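Long-range contacts in putative glucoamylase (Bacteroides uniformis, PDB 4GL3), which is a putative glucoamylase that probably hydrolyses glycosidic bonds in glucose-containing polysaccharides: residues A277-N282 and P334-Y339; N224-G229 and L237-N242. One frame throughout, in Å; residues are numbered along the deposited sequence.

Contact 1. Residues A277-N282 and P334-Y339; sequences AHTLIN and PYAPEY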
loop_
_atom_site.group_PDB
_atom_site.type_symbol
_atom_site.label_atom_id
_atom_site.label_comp_id
_atom_site.label_asym_id
_atom_site.label_seq_id
_atom_site.Cartn_x
_atom_site.Cartn_y
_atom_site.Cartn_z
ATOM N N ALA A 277 -10.590 10.613 -9.875
ATOM C CA ALA A 277 -11.897 10.096 -10.312
ATOM C C ALA A 277 -12.359 8.994 -9.377
ATOM O O ALA A 277 -13.481 9.015 -8.896
ATOM C CB ALA A 277 -11.857 9.585 -11.773
ATOM N N HIS A 278 -11.499 8.026 -9.119
ATOM C CA HIS A 278 -11.876 6.917 -8.252
ATOM C C HIS A 278 -12.257 7.395 -6.846
ATOM O O HIS A 278 -13.275 6.974 -6.285
ATOM C CB HIS A 278 -10.750 5.919 -8.188
ATOM C CG HIS A 278 -11.114 4.616 -7.544
ATOM N ND1 HIS A 278 -10.224 3.565 -7.475
ATOM C CD2 HIS A 278 -12.254 4.186 -6.943
ATOM C CE1 HIS A 278 -10.796 2.551 -6.852
ATOM N NE2 HIS A 278 -12.026 2.897 -6.520
ATOM N N THR A 279 -11.439 8.273 -6.280
ATOM C CA THR A 279 -11.751 8.848 -4.963
ATOM C C THR A 279 -13.096 9.565 -4.932
ATOM O O THR A 279 -13.888 9.389 -4.003
ATOM C CB THR A 279 -10.608 9.778 -4.521
ATOM O OG1 THR A 279 -9.385 9.027 -4.476
ATOM C CG2 THR A 279 -10.903 10.479 -3.166
ATOM N N LEU A 280 -13.381 10.360 -5.950
ATOM C CA LEU A 280 -14.603 11.209 -5.918
ATOM C C LEU A 280 -15.840 10.380 -6.210
ATOM O O LEU A 280 -16.891 10.611 -5.662
ATOM C CB LEU A 280 -14.483 12.388 -6.890
ATOM C CG LEU A 280 -13.466 13.457 -6.455
ATOM C CD1 LEU A 280 -13.543 14.696 -7.335
ATOM C CD2 LEU A 280 -13.709 13.848 -5.001
ATOM N N ILE A 281 -15.700 9.376 -7.062
ATOM C CA ILE A 281 -16.780 8.418 -7.300
ATOM C C ILE A 281 -17.137 7.600 -6.031
ATOM O O ILE A 281 -18.311 7.431 -5.716
ATOM C CB ILE A 281 -16.429 7.512 -8.492
ATOM C CG1 ILE A 281 -16.497 8.334 -9.798
ATOM C CG2 ILE A 281 -17.341 6.283 -8.536
ATOM C CD1 ILE A 281 -15.743 7.661 -10.967
ATOM N N ASN A 282 -16.127 7.107 -5.319
ATOM C CA ASN A 282 -16.322 6.365 -4.056
ATOM C C ASN A 282 -17.068 7.248 -3.039
ATOM O O ASN A 282 -18.090 6.858 -2.436
ATOM C CB ASN A 282 -14.932 5.897 -3.573
ATOM C CG ASN A 282 -14.989 4.846 -2.494
ATOM O OD1 ASN A 282 -15.215 5.175 -1.320
ATOM N ND2 ASN A 282 -14.732 3.566 -2.867
ATOM N N PRO A 334 -4.123 13.056 -0.737
ATOM C CA PRO A 334 -3.557 13.916 -1.774
ATOM C C PRO A 334 -4.465 14.074 -2.966
ATOM O O PRO A 334 -4.259 14.942 -3.759
ATOM C CB PRO A 334 -2.289 13.215 -2.194
ATOM C CG PRO A 334 -2.410 11.806 -1.702
ATOM C CD PRO A 334 -3.401 11.782 -0.594
ATOM N N TYR A 335 -5.472 13.233 -3.087
ATOM C CA TYR A 335 -6.335 13.276 -4.260
ATOM C C TYR A 335 -7.556 14.163 -4.064
ATOM O O TYR A 335 -8.036 14.716 -5.031
ATOM C CB TYR A 335 -6.777 11.878 -4.639
ATOM C CG TYR A 335 -5.676 10.866 -4.715
ATOM C CD1 TYR A 335 -4.481 11.158 -5.350
ATOM C CD2 TYR A 335 -5.849 9.571 -4.198
ATOM C CE1 TYR A 335 -3.472 10.213 -5.458
ATOM C CE2 TYR A 335 -4.834 8.617 -4.312
ATOM C CZ TYR A 335 -3.655 8.950 -4.944
ATOM O OH TYR A 335 -2.672 8.012 -5.112
ATOM N N ALA A 336 -8.056 14.296 -2.836
ATOM C CA ALA A 336 -9.206 15.161 -2.553
ATOM C C ALA A 336 -9.043 15.692 -1.138
ATOM O O ALA A 336 -9.766 15.275 -0.214
ATOM C CB ALA A 336 -10.508 14.388 -2.705
ATOM N N PRO A 337 -8.078 16.611 -0.946
ATOM C CA PRO A 337 -7.665 16.907 0.445
ATOM C C PRO A 337 -8.754 17.466 1.365
ATOM O O PRO A 337 -8.861 17.059 2.535
ATOM C CB PRO A 337 -6.468 17.866 0.289
ATOM C CG PRO A 337 -6.415 18.265 -1.146
ATOM C CD PRO A 337 -7.231 17.283 -1.950
ATOM N N GLU A 338 -9.579 18.364 0.851
ATOM C CA GLU A 338 -10.629 18.977 1.673
ATOM C C GLU A 338 -11.644 17.930 2.126
ATOM O O GLU A 338 -12.111 17.948 3.281
ATOM C CB GLU A 338 -11.350 20.101 0.907
ATOM C CG GLU A 338 -10.456 21.277 0.509
ATOM C CD GLU A 338 -9.625 21.091 -0.788
ATOM O OE1 GLU A 338 -9.652 20.017 -1.480
ATOM O OE2 GLU A 338 -8.906 22.061 -1.119
ATOM N N TYR A 339 -11.983 17.007 1.223
ATOM C CA TYR A 339 -12.961 15.993 1.553
ATOM C C TYR A 339 -12.376 14.962 2.514
ATOM O O TYR A 339 -13.078 14.492 3.408
ATOM C CB TYR A 339 -13.508 15.348 0.278
ATOM C CG TYR A 339 -14.249 16.310 -0.663
ATOM C CD1 TYR A 339 -14.902 17.450 -0.189
ATOM C CD2 TYR A 339 -14.351 16.015 -2.013
ATOM C CE1 TYR A 339 -15.586 18.290 -1.068
ATOM C CE2 TYR A 339 -15.034 16.830 -2.887
ATOM C CZ TYR A 339 -15.643 17.955 -2.414
ATOM O OH TYR A 339 -16.302 18.709 -3.313
#
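Thr279 and Leu280, neighbours on one turn of helix 271-288, pack against Tyr335, Ala336 and Tyr339, where the chain enters helix 337-349. One helix thus packs on the N-terminal turn of another, in a chain whose clan is consistent with a six-hairpin, alpha/alpha-type glycosidase fold, and Ala336 holds the N-cap position of the second helix.

Thr279 has its CB directed toward the partner and divides its two branches between two neighbours. With OG1 set beside the backbone N (chi1 -58°), the hydroxyl meets the Tyr335 ring obliquely, OG1 lying 3.6 Å from CD2, and the two side chains cross at about a right angle. That hydroxyl is hydrogen-bonded to Met275 O, one turn earlier, which satisfies it in this buried threonine, while the methyl branch is left for packing: CG2 lies 4.0 Å from Ala336 CB. The small methyl of Ala336 suits a spot where a second group also closes in, Leu280 CD2 at 4.0 Å from the same CB.

The CB of Leu280 does not point at the partner, yet its CD2 methyl touches it. With chi2 at -171° CD1 continues the chain outward, and CD2 is the branch turned to Ala336 and Tyr339. It approaches the Tyr339 ring at its edge and in its plane, again with the side chains nearly perpendicular. Arg283 makes a cation-pi contact with this same ring. Tyr335 is tied at its far end by OH to Thr252 O, and its side chain also touches Met387 of helix 378-393. On Tyr339, the ring atom nearest to Leu280 CD2 is CD2, at 3.7 Å, followed by CE2 at 3.9 Å.

Contact 2. Residues N224-G229 and L237-N242; sequences NTFLNG and LPLGNN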
loop_
_atom_site.group_PDB
_atom_site.type_symbol
_atom_site.label_atom_id
_atom_site.label_comp_id
_atom_site.label_asym_id
_atom_site.label_seq_id
_atom_site.Cartn_x
_atom_site.Cartn_y
_atom_site.Cartn_z
ATOM N N ASN A 224 -11.241 -7.189 -18.612
ATOM C CA ASN A 224 -12.543 -6.590 -18.343
ATOM C C ASN A 224 -12.485 -5.446 -17.319
ATOM O O ASN A 224 -13.305 -4.502 -17.378
ATOM C CB ASN A 224 -13.530 -7.639 -17.817
ATOM C CG ASN A 224 -13.752 -8.799 -18.778
ATOM O OD1 ASN A 224 -13.706 -8.663 -20.015
ATOM N ND2 ASN A 224 -14.003 -9.952 -18.208
ATOM N N THR A 225 -11.521 -5.543 -16.403
ATOM C CA THR A 225 -11.306 -4.611 -15.305
ATOM C C THR A 225 -10.253 -3.510 -15.625
ATOM O O THR A 225 -9.925 -2.715 -14.748
ATOM C CB THR A 225 -10.828 -5.383 -14.043
ATOM O OG1 THR A 225 -9.655 -6.155 -14.382
ATOM C CG2 THR A 225 -11.960 -6.324 -13.492
ATOM N N PHE A 226 -9.723 -3.477 -16.856
ATOM C CA PHE A 226 -8.730 -2.479 -17.252
ATOM C C PHE A 226 -9.379 -1.228 -17.865
ATOM O O PHE A 226 -9.747 -0.329 -17.114
ATOM C CB PHE A 226 -7.597 -3.074 -18.098
ATOM C CG PHE A 226 -6.416 -2.149 -18.237
ATOM C CD1 PHE A 226 -5.656 -1.828 -17.122
ATOM C CD2 PHE A 226 -6.118 -1.559 -19.447
ATOM C CE1 PHE A 226 -4.613 -0.949 -17.216
ATOM C CE2 PHE A 226 -5.072 -0.657 -19.552
ATOM C CZ PHE A 226 -4.315 -0.356 -18.429
ATOM N N LEU A 227 -9.536 -1.133 -19.172
ATOM C CA LEU A 227 -10.085 0.101 -19.743
ATOM C C LEU A 227 -11.536 0.218 -19.293
ATOM O O LEU A 227 -12.279 -0.756 -19.337
ATOM C CB LEU A 227 -9.993 0.157 -21.274
ATOM C CG LEU A 227 -8.583 0.253 -21.909
ATOM C CD1 LEU A 227 -8.708 0.397 -23.436
ATOM C CD2 LEU A 227 -7.788 1.424 -21.333
ATOM N N ASN A 228 -11.912 1.404 -18.792
ATOM C CA ASN A 228 -13.263 1.648 -18.342
ATOM C C ASN A 228 -13.819 2.828 -19.140
ATOM O O ASN A 228 -14.519 2.657 -20.138
ATOM C CB ASN A 228 -13.262 1.870 -16.815
ATOM C CG ASN A 228 -14.665 1.974 -16.224
ATOM O OD1 ASN A 228 -15.560 2.493 -16.874
ATOM N ND2 ASN A 228 -14.864 1.444 -15.002
ATOM N N GLY A 229 -13.471 4.042 -18.737
ATOM C CA GLY A 229 -13.948 5.225 -19.472
ATOM C C GLY A 229 -15.424 5.527 -19.275
ATOM O O GLY A 229 -15.932 6.429 -19.917
ATOM N N LEU A 237 -14.307 7.738 -15.279
ATOM C CA LEU A 237 -13.311 6.880 -14.633
ATOM C C LEU A 237 -12.463 6.156 -15.697
ATOM O O LEU A 237 -12.979 5.246 -16.367
ATOM C CB LEU A 237 -14.019 5.836 -13.733
ATOM C CG LEU A 237 -13.168 4.836 -12.942
ATOM C CD1 LEU A 237 -12.243 5.530 -11.936
ATOM C CD2 LEU A 237 -14.079 3.814 -12.253
ATOM N N PRO A 238 -11.173 6.544 -15.873
ATOM C CA PRO A 238 -10.376 5.951 -16.983
ATOM C C PRO A 238 -10.258 4.433 -16.946
ATOM O O PRO A 238 -10.442 3.776 -17.974
ATOM C CB PRO A 238 -8.998 6.613 -16.835
ATOM C CG PRO A 238 -9.294 7.941 -16.162
ATOM C CD PRO A 238 -10.470 7.682 -15.239
ATOM N N LEU A 239 -9.988 3.902 -15.764
ATOM C CA LEU A 239 -9.675 2.493 -15.570
ATOM C C LEU A 239 -10.453 1.854 -14.388
ATOM O O LEU A 239 -10.920 2.535 -13.458
ATOM C CB LEU A 239 -8.169 2.318 -15.313
ATOM C CG LEU A 239 -7.125 2.890 -16.317
ATOM C CD1 LEU A 239 -5.705 2.751 -15.734
ATOM C CD2 LEU A 239 -7.265 2.225 -17.687
ATOM N N GLY A 240 -10.541 0.528 -14.409
ATOM C CA GLY A 240 -10.961 -0.213 -13.225
ATOM C C GLY A 240 -12.328 -0.888 -13.372
ATOM O O GLY A 240 -13.067 -0.685 -14.354
ATOM N N ASN A 241 -12.644 -1.678 -12.351
ATOM C CA ASN A 241 -13.851 -2.494 -12.284
ATOM C C ASN A 241 -15.104 -1.694 -12.582
ATOM O O ASN A 241 -15.350 -0.627 -11.984
ATOM C CB ASN A 241 -13.932 -3.093 -10.863
ATOM C CG ASN A 241 -14.922 -4.217 -10.765
ATOM O OD1 ASN A 241 -16.143 -4.015 -10.811
ATOM N ND2 ASN A 241 -14.394 -5.430 -10.611
ATOM N N ASN A 242 -15.953 -2.226 -13.442
ATOM C CA ASN A 242 -17.205 -1.548 -13.785
ATOM C C ASN A 242 -18.281 -1.504 -12.655
ATOM O O ASN A 242 -18.641 -0.427 -12.181
ATOM C CB ASN A 242 -17.758 -2.197 -15.072
ATOM C CG ASN A 242 -19.027 -1.532 -15.575
ATOM O OD1 ASN A 242 -19.344 -0.411 -15.202
ATOM N ND2 ASN A 242 -19.723 -2.211 -16.458
HETATM O O HOH W 1 -15.108 -4.768 -14.770
HETATM O O HOH W 2 -14.197 -1.665 -16.779
#
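Asn228 has CG anti to the backbone N (chi1 -173°), which carries its amide across to Gly240, while Leu239, with CG beside its own N (chi1 -54°), runs alongside Phe226. The contact belongs to an antiparallel beta hairpin, strands 227-232 and 235-239; the axes of its short, weakly bonded segments 227-229 and 237-239 come to 4.3 Å. Leu227 and Leu239 form a non-hydrogen-bonded pair.

Asn228 is gripped through both backbone and side chain. Its N donates to Pro238 O, and its ND2 donates to Gly240 O at 2.9 Å, from above the carbonyl plane rather than along a lone pair. An asparagine suits this site because its amide both gives and receives: ND2 also bonds Tyr232 OH, and OD1 accepts from Arg230 N. Next along, Gly229 N reaches Leu237 O at 2.7 Å and makes a weak bond to Pro238 O; its positive phi favours glycine.

At the other end, Gly240 N donates to Phe226 O within the carbonyl plane, at 2.9 Å. Gly240 adopts backbone angles that suit glycine, and its CA lies 3.1 Å from Thr225 O in a CA-H...O contact. Water 1 receives the N-H of Asn242 and donates to Asn224 O, extending the link past the strands.

Apolar packing gathers round Leu239. Leu227 CD2 touches its CD2 obliquely, and Trp220 and Tyr268 add their rings around Phe226. Leucine fits because one methyl can sit squarely on an aromatic face: in this CH-pi contact Leu239 CD2 stands 4.0 Å from the centroid of the Phe226 ring, 11° off the ring normal.

From the N terminus, the chain first closes contact 2, where 224-229 and 237-242 come together as a beta hairpin over an intervening span of seven residues. It then runs into helix 271-288, which supplies the first side of contact 1; 51 residues separate Asn282 from Pro334, where 334-339 returns to close that wider loop. The two contacts are in series, neither nested nor crossing, with centres about 17 Å apart. Helix 271-288 joins them: it packs against the entrance of helix 337-349 and also meets strand 235-239, where Ile281 CD1 lies 3.7 Å from Leu237 CB, so helix 271-288 lies between the hairpin and the start of helix 337-349.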